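Local coordinates for protein ubiquitin-conjugating enzyme E2, putative (Trypanosoma cruzi, PDB 4DS2) that probably accepts activated ubiquitin as a thioester and passes it on to target proteins, as other ubiquitin-conjugating E2 enzymes do, at residues Thr70-Val75 against Phe90-Tyr95; Ile13-Lys18 against Asp117-Asp122; His37-Phe42 against Lys57-Ser62. All coordinates share one frame; numbering follows the deposited sequence.

Overall arrangement
From the N terminus, helix 11-27 supplies the first half of contact 2, whose loop closes only where helix 120-132 begins. Contacts 3 and 1 are both nested inside that loop and follow one another in series. Contact 3 closes first, pairing the start of strand 40-46 with the end of strand 51-57; contact 1 then joins strand 70-76 to the segment leaving strand 87-90. Thus contacts 3 and 1 work on the same four-stranded antiparallel sheet and touch, Thr-70 lying beside Lys-57 and Phe-42, and Tyr-71 against Ala-58. Contact 2, its centre about 20 Å from those of the other two, ties the two helices together.

Contact 1 (Thr70-Val75 against Phe90-Tyr95); sequences TYQLSV and FVTPVY
The carbonyl oxygen Gln-72 O is gripped by two successive backbone amides, Val-91 N at 2.7 Å and Thr-92 N at 3.2 Å from it. Both donors stand somewhat out of the carbonyl plane, the Val-91 amide more so. The amide of the same residue is engaged too: Gln-72 N donates to Thr-92 OG1 over 2.9 Å in a nearly straight line (165°). The threonine hydroxyl meets it with OG1 anti to its own carbonyl carbon (chi1 -61°). Both polar backbone atoms of Gln-72 are thus engaged by Val-91 and Thr-92. In the ubiquitin-conjugating fold this is an edge of the antiparallel sheet, where the outermost strand 87-90 ends beside strand 70-76. Leu-73 and Phe-90 form a non-hydrogen-bonded pair there, and the chain then leaves the sheet with the two amides sharing one carbonyl. The side chains of that pair lie alongside each other and point the same way. Leu-73 CD2 sits over the middle of the Phe-90 ring, 3.4 Å from its centroid, in a CH-pi contact 12° off the ring normal. Leu-128 and Phe-132 of helix 120-132 adjoin this pair, placing it on the helix-covered side. Further along, Val-94 CG2 comes up to the edge of the Tyr-71 ring, 3.8 Å from Tyr-71 CD2, the two side chains crossing at about a right angle. The tyrosine hydroxyl is held by the carbonyl oxygen of Tyr-64. Toward solvent, Val-91 CG2 rests 3.6 Å from Ser-74 OG.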
loop_
_atom_site.group_PDB
_atom_site.type_symbol
_atom_site.label_atom_id
_atom_site.label_comp_id
_atom_site.label_asym_id
_atom_site.label_seq_id
_atom_site.Cartn_x
_atom_site.Cartn_y
_atom_site.Cartn_z
ATOM N N THR A 70 -5.958 -3.916 -11.567
ATOM C CA THR A 70 -4.730 -4.271 -10.850
ATOM C C THR A 70 -3.983 -3.003 -10.469
ATOM O O THR A 70 -3.948 -2.037 -11.249
ATOM C CB THR A 70 -3.814 -5.182 -11.700
ATOM O OG1 THR A 70 -4.223 -6.540 -11.529
ATOM C CG2 THR A 70 -2.357 -5.084 -11.281
ATOM N N TYR A 71 -3.421 -3.007 -9.257
ATOM C CA TYR A 71 -2.574 -1.929 -8.768
ATOM C C TYR A 71 -1.213 -2.512 -8.460
ATOM O O TYR A 71 -1.107 -3.513 -7.758
ATOM C CB TYR A 71 -3.139 -1.307 -7.494
ATOM C CG TYR A 71 -4.390 -0.499 -7.702
ATOM C CD1 TYR A 71 -5.633 -1.114 -7.741
ATOM C CD2 TYR A 71 -4.336 0.883 -7.850
ATOM C CE1 TYR A 71 -6.787 -0.379 -7.934
ATOM C CE2 TYR A 71 -5.487 1.630 -8.034
ATOM C CZ TYR A 71 -6.713 0.991 -8.068
ATOM O OH TYR A 71 -7.853 1.733 -8.263
ATOM N N GLN A 72 -0.175 -1.870 -8.972
ATOM C CA GLN A 72 1.162 -2.307 -8.723
ATOM C C GLN A 72 1.864 -1.428 -7.716
ATOM O O GLN A 72 1.813 -0.192 -7.812
ATOM C CB GLN A 72 1.956 -2.280 -10.019
ATOM C CG GLN A 72 1.879 -3.594 -10.762
ATOM C CD GLN A 72 2.260 -3.435 -12.180
ATOM O OE1 GLN A 72 1.529 -2.844 -12.979
ATOM N NE2 GLN A 72 3.416 -3.955 -12.515
ATOM N N LEU A 73 2.563 -2.084 -6.781
ATOM C CA LEU A 73 3.305 -1.384 -5.728
ATOM C C LEU A 73 4.730 -1.844 -5.652
ATOM O O LEU A 73 5.069 -2.890 -6.200
ATOM C CB LEU A 73 2.652 -1.629 -4.390
ATOM C CG LEU A 73 1.226 -1.124 -4.301
ATOM C CD1 LEU A 73 0.295 -2.274 -3.954
ATOM C CD2 LEU A 73 1.130 0.033 -3.327
ATOM N N SER A 74 5.557 -1.022 -4.991
ATOM C CA SER A 74 6.945 -1.332 -4.617
ATOM C C SER A 74 7.078 -1.172 -3.131
ATOM O O SER A 74 6.738 -0.118 -2.588
ATOM C CB SER A 74 7.957 -0.349 -5.229
ATOM O OG SER A 74 8.008 -0.474 -6.627
ATOM N N VAL A 75 7.603 -2.209 -2.481
ATOM C CA VAL A 75 8.042 -2.138 -1.098
ATOM C C VAL A 75 9.567 -2.122 -1.070
ATOM O O VAL A 75 10.198 -3.123 -1.400
ATOM C CB VAL A 75 7.519 -3.341 -0.318
ATOM C CG1 VAL A 75 7.878 -3.219 1.156
ATOM C CG2 VAL A 75 6.024 -3.499 -0.549
ATOM N N PHE A 90 3.219 3.567 -4.963
ATOM C CA PHE A 90 2.359 3.040 -6.035
ATOM C C PHE A 90 3.092 3.188 -7.332
ATOM O O PHE A 90 3.555 4.303 -7.623
ATOM C CB PHE A 90 1.014 3.758 -6.063
ATOM C CG PHE A 90 0.138 3.355 -4.929
ATOM C CD1 PHE A 90 0.334 3.892 -3.661
ATOM C CD2 PHE A 90 -0.831 2.370 -5.088
ATOM C CE1 PHE A 90 -0.451 3.481 -2.600
ATOM C CE2 PHE A 90 -1.623 1.977 -4.025
ATOM C CZ PHE A 90 -1.434 2.528 -2.788
ATOM N N VAL A 91 3.242 2.079 -8.072
ATOM C CA VAL A 91 3.764 2.133 -9.428
ATOM C C VAL A 91 2.623 2.544 -10.360
ATOM O O VAL A 91 2.838 3.349 -11.249
ATOM C CB VAL A 91 4.351 0.797 -9.914
ATOM C CG1 VAL A 91 4.706 0.882 -11.402
ATOM C CG2 VAL A 91 5.565 0.400 -9.079
ATOM N N THR A 92 1.426 1.978 -10.146
ATOM C CA THR A 92 0.213 2.412 -10.826
ATOM C C THR A 92 -0.185 3.794 -10.308
ATOM O O THR A 92 -0.218 3.999 -9.085
ATOM C CB THR A 92 -0.989 1.474 -10.556
ATOM O OG1 THR A 92 -0.715 0.158 -11.016
ATOM C CG2 THR A 92 -2.273 2.011 -11.264
ATOM N N PRO A 93 -0.509 4.748 -11.218
ATOM C CA PRO A 93 -1.079 5.991 -10.683
ATOM C C PRO A 93 -2.411 5.729 -9.983
ATOM O O PRO A 93 -3.130 4.779 -10.340
ATOM C CB PRO A 93 -1.276 6.874 -11.918
ATOM C CG PRO A 93 -1.312 5.927 -13.066
ATOM C CD PRO A 93 -0.389 4.792 -12.680
ATOM N N VAL A 94 -2.665 6.544 -8.957
ATOM C CA VAL A 94 -3.834 6.470 -8.070
ATOM C C VAL A 94 -4.218 7.922 -7.718
ATOM O O VAL A 94 -3.370 8.691 -7.200
ATOM C CB VAL A 94 -3.546 5.674 -6.761
ATOM C CG1 VAL A 94 -4.814 5.551 -5.908
ATOM C CG2 VAL A 94 -2.973 4.298 -7.078
ATOM N N TYR A 95 -5.460 8.320 -8.055
ATOM C CA TYR A 95 -5.937 9.633 -7.649
ATOM C C TYR A 95 -6.361 9.495 -6.183
ATOM O O TYR A 95 -7.189 8.673 -5.838
ATOM C CB TYR A 95 -7.059 10.149 -8.558
ATOM C CG TYR A 95 -7.489 11.576 -8.259
ATOM C CD1 TYR A 95 -6.676 12.649 -8.612
ATOM C CD2 TYR A 95 -8.699 11.852 -7.592
ATOM C CE1 TYR A 95 -7.057 13.961 -8.327
ATOM C CE2 TYR A 95 -9.100 13.164 -7.308
ATOM C CZ TYR A 95 -8.273 14.225 -7.672
ATOM O OH TYR A 95 -8.620 15.545 -7.403
#

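Contact 2 (Ile13-Lys18 against Asp117-Asp122); sequences IIKDLK and DQHASD
Asp-16, on the N-terminal helix of the ubiquitin-conjugating fold, points its carboxylate at the start of helix 120-132, where His-119 occupies the N-cap position. Ala-120 N donates to Asp-16 OD2 over 3.0 Å in a nearly straight bond (166°), approaching from well above the carboxylate plane. The same oxygen also takes a salt bridge from Arg-12 and a hydrogen bond from Tyr-81, so a buried acid is held by three groups. Its negative charge beside the first amide of a helix is probably favoured by the helix dipole. Asp-16 CB lies 3.9 Å from Ala-120 CB, and with CG beside the backbone N, anti to the carbonyl carbon, OD2 is directed at the Ala-120 amide. The other oxygen, Asp-16 OD1, lies 3.3 Å from His-119 CD2, with carboxylate and imidazole planes only 21° apart although the two side chains cross at about a right angle. Lys-15 approaches the same imidazole from its edge. Its chain sets out with CG anti to the backbone N (chi1 -173°), bends at the next bond and then runs extended, which carries NZ close to the ring plane; the resulting bond, Lys-15 NZ to His-119 NE2 at 3.4 Å, is weak. The N-cap backbone is steadied from within its own segment, since Asp-122 folds back so that OD2 accepts from His-119 N at 3.3 Å. Between the two helices a water donates to Asp-16 O at 2.7 Å and is hydrogen-bonded to Ser-121 OG at 2.6 Å.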
loop_
_atom_site.group_PDB
_atom_site.type_symbol
_atom_site.label_atom_id
_atom_site.label_comp_id
_atom_site.label_asym_id
_atom_site.label_seq_id
_atom_site.Cartn_x
_atom_site.Cartn_y
_atom_site.Cartn_z
ATOM N N ILE A 13 13.976 -9.573 6.819
ATOM C CA ILE A 13 13.377 -9.303 5.530
ATOM C C ILE A 13 12.963 -10.650 4.898
ATOM O O ILE A 13 11.842 -10.783 4.348
ATOM C CB ILE A 13 14.330 -8.568 4.551
ATOM C CG1 ILE A 13 14.691 -7.153 5.032
ATOM C CG2 ILE A 13 13.687 -8.439 3.184
ATOM C CD1 ILE A 13 15.615 -6.403 4.103
ATOM N N ILE A 14 13.901 -11.613 4.941
ATOM C CA ILE A 14 13.723 -12.959 4.396
ATOM C C ILE A 14 12.585 -13.676 5.154
ATOM O O ILE A 14 11.642 -14.204 4.521
ATOM C CB ILE A 14 15.052 -13.758 4.488
ATOM C CG1 ILE A 14 16.091 -13.187 3.509
ATOM C CG2 ILE A 14 14.826 -15.232 4.222
ATOM C CD1 ILE A 14 17.549 -13.395 3.863
ATOM N N LYS A 15 12.644 -13.649 6.501
ATOM C CA LYS A 15 11.561 -14.222 7.339
ATOM C C LYS A 15 10.174 -13.611 6.994
ATOM O O LYS A 15 9.194 -14.357 6.820
ATOM C CB LYS A 15 11.868 -14.060 8.828
ATOM C CG LYS A 15 10.879 -14.774 9.775
ATOM C CD LYS A 15 10.297 -13.836 10.863
ATOM C CE LYS A 15 9.514 -14.588 11.956
ATOM N NZ LYS A 15 8.958 -13.779 13.098
ATOM N N ASP A 16 10.105 -12.281 6.862
ATOM C CA ASP A 16 8.851 -11.610 6.445
ATOM C C ASP A 16 8.397 -11.839 5.010
ATOM O O ASP A 16 7.193 -11.796 4.764
ATOM C CB ASP A 16 8.903 -10.108 6.669
ATOM C CG ASP A 16 8.908 -9.742 8.136
ATOM O OD1 ASP A 16 9.021 -10.634 9.011
ATOM O OD2 ASP A 16 8.814 -8.538 8.430
ATOM N N LEU A 17 9.321 -12.079 4.074
ATOM C CA LEU A 17 8.944 -12.425 2.699
ATOM C C LEU A 17 8.333 -13.839 2.687
ATOM O O LEU A 17 7.249 -14.040 2.152
ATOM C CB LEU A 17 10.145 -12.320 1.753
ATOM C CG LEU A 17 9.866 -12.658 0.275
ATOM C CD1 LEU A 17 8.561 -12.047 -0.245
ATOM C CD2 LEU A 17 11.080 -12.247 -0.540
ATOM N N LYS A 18 9.021 -14.803 3.307
ATOM C CA LYS A 18 8.492 -16.168 3.466
ATOM C C LYS A 18 7.097 -16.143 4.076
ATOM O O LYS A 18 6.234 -16.945 3.706
ATOM C CB LYS A 18 9.411 -17.003 4.353
ATOM C CG LYS A 18 10.795 -17.225 3.780
ATOM C CD LYS A 18 11.696 -18.062 4.699
ATOM C CE LYS A 18 13.123 -18.233 4.163
ATOM N NZ LYS A 18 13.624 -19.666 4.127
ATOM N N ASP A 117 8.704 -5.169 16.232
ATOM C CA ASP A 117 7.841 -6.316 16.442
ATOM C C ASP A 117 7.026 -6.760 15.161
ATOM O O ASP A 117 6.851 -7.957 14.864
ATOM C CB ASP A 117 6.930 -5.780 17.609
ATOM C CG ASP A 117 6.101 -6.808 18.241
ATOM O OD1 ASP A 117 5.820 -7.829 17.597
ATOM O OD2 ASP A 117 5.695 -6.604 19.390
ATOM N N GLN A 118 6.525 -5.767 14.427
ATOM C CA GLN A 118 5.565 -5.986 13.341
ATOM C C GLN A 118 6.215 -6.436 12.040
ATOM O O GLN A 118 7.425 -6.281 11.872
ATOM C CB GLN A 118 4.775 -4.709 13.073
ATOM C CG GLN A 118 3.785 -4.343 14.163
ATOM C CD GLN A 118 3.188 -2.944 13.975
ATOM O OE1 GLN A 118 3.591 -2.015 14.646
ATOM N NE2 GLN A 118 2.224 -2.801 13.079
ATOM N N HIS A 119 5.381 -6.955 11.128
ATOM C CA HIS A 119 5.825 -7.626 9.921
ATOM C C HIS A 119 5.534 -6.820 8.678
ATOM O O HIS A 119 4.601 -6.030 8.650
ATOM C CB HIS A 119 5.143 -8.984 9.819
ATOM C CG HIS A 119 5.613 -9.990 10.847
ATOM N ND1 HIS A 119 5.496 -9.794 12.171
ATOM C CD2 HIS A 119 6.230 -11.236 10.692
ATOM C CE1 HIS A 119 5.995 -10.856 12.837
ATOM N NE2 HIS A 119 6.449 -11.740 11.931
ATOM N N ALA A 120 6.352 -6.996 7.640
ATOM C CA ALA A 120 6.139 -6.362 6.331
ATOM C C ALA A 120 4.710 -6.482 5.855
ATOM O O ALA A 120 4.180 -5.538 5.340
ATOM C CB ALA A 120 7.053 -6.979 5.269
ATOM N N SER A 121 4.119 -7.662 6.005
ATOM C CA SER A 121 2.677 -7.883 5.799
ATOM C C SER A 121 1.773 -6.839 6.434
ATOM O O SER A 121 0.823 -6.367 5.811
ATOM C CB SER A 121 2.294 -9.214 6.425
ATOM O OG SER A 121 3.187 -10.210 5.984
ATOM N N ASP A 122 2.039 -6.542 7.710
ATOM C CA ASP A 122 1.232 -5.586 8.509
ATOM C C ASP A 122 1.326 -4.181 7.922
ATOM O O ASP A 122 0.336 -3.499 7.775
ATOM C CB ASP A 122 1.666 -5.636 9.981
ATOM C CG ASP A 122 1.482 -7.055 10.611
ATOM O OD1 ASP A 122 0.638 -7.831 10.115
ATOM O OD2 ASP A 122 2.192 -7.421 11.585
HETATM O O HOH W 1 5.744 -10.237 6.392
#

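Contact 3 (His37-Phe42 against Lys57-Ser62); sequences HSTAIF and KAPADS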
loop_
_atom_site.group_PDB
_atom_site.type_symbol
_atom_site.label_atom_id
_atom_site.label_comp_id
_atom_site.label_asym_id
_atom_site.label_seq_id
_atom_site.Cartn_x
_atom_site.Cartn_y
_atom_site.Cartn_z
ATOM N N HIS A 37 -14.322 -6.325 1.495
ATOM C CA HIS A 37 -13.782 -5.124 2.166
ATOM C C HIS A 37 -12.276 -5.084 2.233
ATOM O O HIS A 37 -11.690 -4.029 2.444
ATOM C CB HIS A 37 -14.357 -4.957 3.574
ATOM C CG HIS A 37 -14.032 -3.614 4.196
ATOM N ND1 HIS A 37 -14.674 -2.486 3.847
ATOM C CD2 HIS A 37 -13.071 -3.245 5.139
ATOM C CE1 HIS A 37 -14.171 -1.448 4.541
ATOM N NE2 HIS A 37 -13.186 -1.913 5.333
ATOM N N SER A 38 -11.633 -6.230 2.067
ATOM C CA SER A 38 -10.177 -6.289 2.085
ATOM C C SER A 38 -9.602 -6.330 0.671
ATOM O O SER A 38 -10.231 -6.782 -0.288
ATOM C CB SER A 38 -9.673 -7.479 2.924
ATOM O OG SER A 38 -9.454 -7.078 4.266
ATOM N N THR A 39 -8.383 -5.839 0.587
ATOM C CA THR A 39 -7.646 -5.773 -0.654
ATOM C C THR A 39 -6.864 -7.070 -0.757
ATOM O O THR A 39 -6.407 -7.588 0.256
ATOM C CB THR A 39 -6.697 -4.562 -0.634
ATOM O OG1 THR A 39 -5.378 -4.964 -0.222
ATOM C CG2 THR A 39 -7.263 -3.441 0.354
ATOM N N ALA A 40 -6.739 -7.620 -1.961
ATOM C CA ALA A 40 -6.096 -8.904 -2.135
ATOM C C ALA A 40 -4.755 -8.657 -2.824
ATOM O O ALA A 40 -4.703 -8.040 -3.888
ATOM C CB ALA A 40 -6.994 -9.831 -2.958
ATOM N N ILE A 41 -3.673 -9.095 -2.185
ATOM C CA ILE A 41 -2.354 -9.136 -2.821
ATOM C C ILE A 41 -2.282 -10.516 -3.458
ATOM O O ILE A 41 -2.437 -11.513 -2.758
ATOM C CB ILE A 41 -1.186 -8.981 -1.800
ATOM C CG1 ILE A 41 -1.427 -7.815 -0.819
ATOM C CG2 ILE A 41 0.145 -8.771 -2.524
ATOM C CD1 ILE A 41 -0.462 -7.716 0.371
ATOM N N PHE A 42 -2.060 -10.574 -4.775
ATOM C CA PHE A 42 -2.077 -11.842 -5.544
ATOM C C PHE A 42 -0.779 -12.199 -6.333
ATOM O O PHE A 42 -0.689 -13.285 -6.905
ATOM C CB PHE A 42 -3.283 -11.874 -6.491
ATOM C CG PHE A 42 -3.184 -10.916 -7.651
ATOM C CD1 PHE A 42 -3.598 -9.595 -7.519
ATOM C CD2 PHE A 42 -2.679 -11.343 -8.887
ATOM C CE1 PHE A 42 -3.493 -8.700 -8.584
ATOM C CE2 PHE A 42 -2.579 -10.462 -9.957
ATOM C CZ PHE A 42 -2.984 -9.138 -9.804
ATOM N N LYS A 57 -5.321 -6.156 -5.897
ATOM C CA LYS A 57 -6.672 -5.624 -6.195
ATOM C C LYS A 57 -7.131 -4.837 -4.991
ATOM O O LYS A 57 -6.956 -5.283 -3.865
ATOM C CB LYS A 57 -7.664 -6.749 -6.466
ATOM C CG LYS A 57 -7.301 -7.621 -7.669
ATOM C CD LYS A 57 -7.467 -6.879 -8.988
ATOM C CE LYS A 57 -6.652 -7.535 -10.090
ATOM N NZ LYS A 57 -7.200 -8.857 -10.486
ATOM N N ALA A 58 -7.704 -3.661 -5.219
ATOM C CA ALA A 58 -8.459 -2.988 -4.156
ATOM C C ALA A 58 -9.747 -3.776 -3.838
ATOM O O ALA A 58 -10.172 -4.628 -4.640
ATOM C CB ALA A 58 -8.778 -1.562 -4.542
ATOM N N PRO A 59 -10.368 -3.508 -2.663
ATOM C CA PRO A 59 -11.641 -4.140 -2.284
ATOM C C PRO A 59 -12.763 -3.844 -3.297
ATOM O O PRO A 59 -12.838 -2.719 -3.803
ATOM C CB PRO A 59 -11.982 -3.452 -0.950
ATOM C CG PRO A 59 -10.715 -2.865 -0.454
ATOM C CD PRO A 59 -9.995 -2.455 -1.697
ATOM N N ALA A 60 -13.631 -4.832 -3.566
ATOM C CA ALA A 60 -14.853 -4.628 -4.391
ATOM C C ALA A 60 -15.744 -3.537 -3.758
ATOM O O ALA A 60 -16.390 -2.740 -4.454
ATOM C CB ALA A 60 -15.621 -5.929 -4.531
ATOM N N ASP A 61 -15.774 -3.561 -2.422
ATOM C CA ASP A 61 -16.192 -2.454 -1.514
ATOM C C ASP A 61 -15.935 -1.008 -1.974
ATOM O O ASP A 61 -16.786 -0.159 -1.772
ATOM C CB ASP A 61 -15.406 -2.623 -0.195
ATOM C CG ASP A 61 -16.253 -2.468 1.037
ATOM O OD1 ASP A 61 -17.202 -3.277 1.232
ATOM O OD2 ASP A 61 -15.906 -1.570 1.842
ATOM N N SER A 62 -14.756 -0.716 -2.531
ATOM C CA SER A 62 -14.333 0.670 -2.688
ATOM C C SER A 62 -14.414 1.230 -4.122
ATOM O O SER A 62 -14.520 0.490 -5.094
ATOM C CB SER A 62 -12.915 0.852 -2.122
ATOM O OG SER A 62 -11.919 0.361 -2.998
#
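The imidazole of His-37 and the carboxylate of Asp-61 meet with their planes almost perpendicular, 87° apart. His-37 ND1 donates a hydrogen bond to Asp-61 OD2, though their 2.5 Å separation is shorter than expected and its exact length doubtful; the oxygen sits at the ring edge, a little out of the ring plane, whereas the donor stands far above the carboxylate plane. Next along the segments, Thr-39 and Pro-59 lie side by side, pointing the same way, with Thr-39 CG2 3.6 Å from Pro-59 CD. Pro-59 CG also touches the carbonyl oxygen of His-37, and Phe-132 of helix 120-132 backs the proline. Beyond, the backbones run antiparallel, as expected for neighbouring strands of the ubiquitin-conjugating fold: Ala-40 and Lys-57 form a hydrogen-bonded pair, with Lys-57 N to Ala-40 O at 2.8 Å and Ala-40 N to Lys-57 O at 3.0 Å. Strand 51-57 ends there, and the chain turns between Pro-59 and Ser-62, where Ser-62 N bonds back to Pro-59 O. At the far end Phe-42 and Lys-57 approach at a slant. Phe-42 CG is held between its own backbone N and carbonyl carbon (chi1 70°), and the CB bond points toward 57-62; the lysine chain, bent at chi2 and chi4, lays Lys-57 CE 3.7 Å from Phe-42 CE1. Lys-57 NZ stands 4.6 Å from the Phe-42 ring centroid, 30° off the normal, an off-centre cation-pi contact with Thr-70 close by. At the other end, the Asp-61 carboxylate would tend to stabilise a proton on ND1 and could favour a charged imidazole, though the charge is not seen.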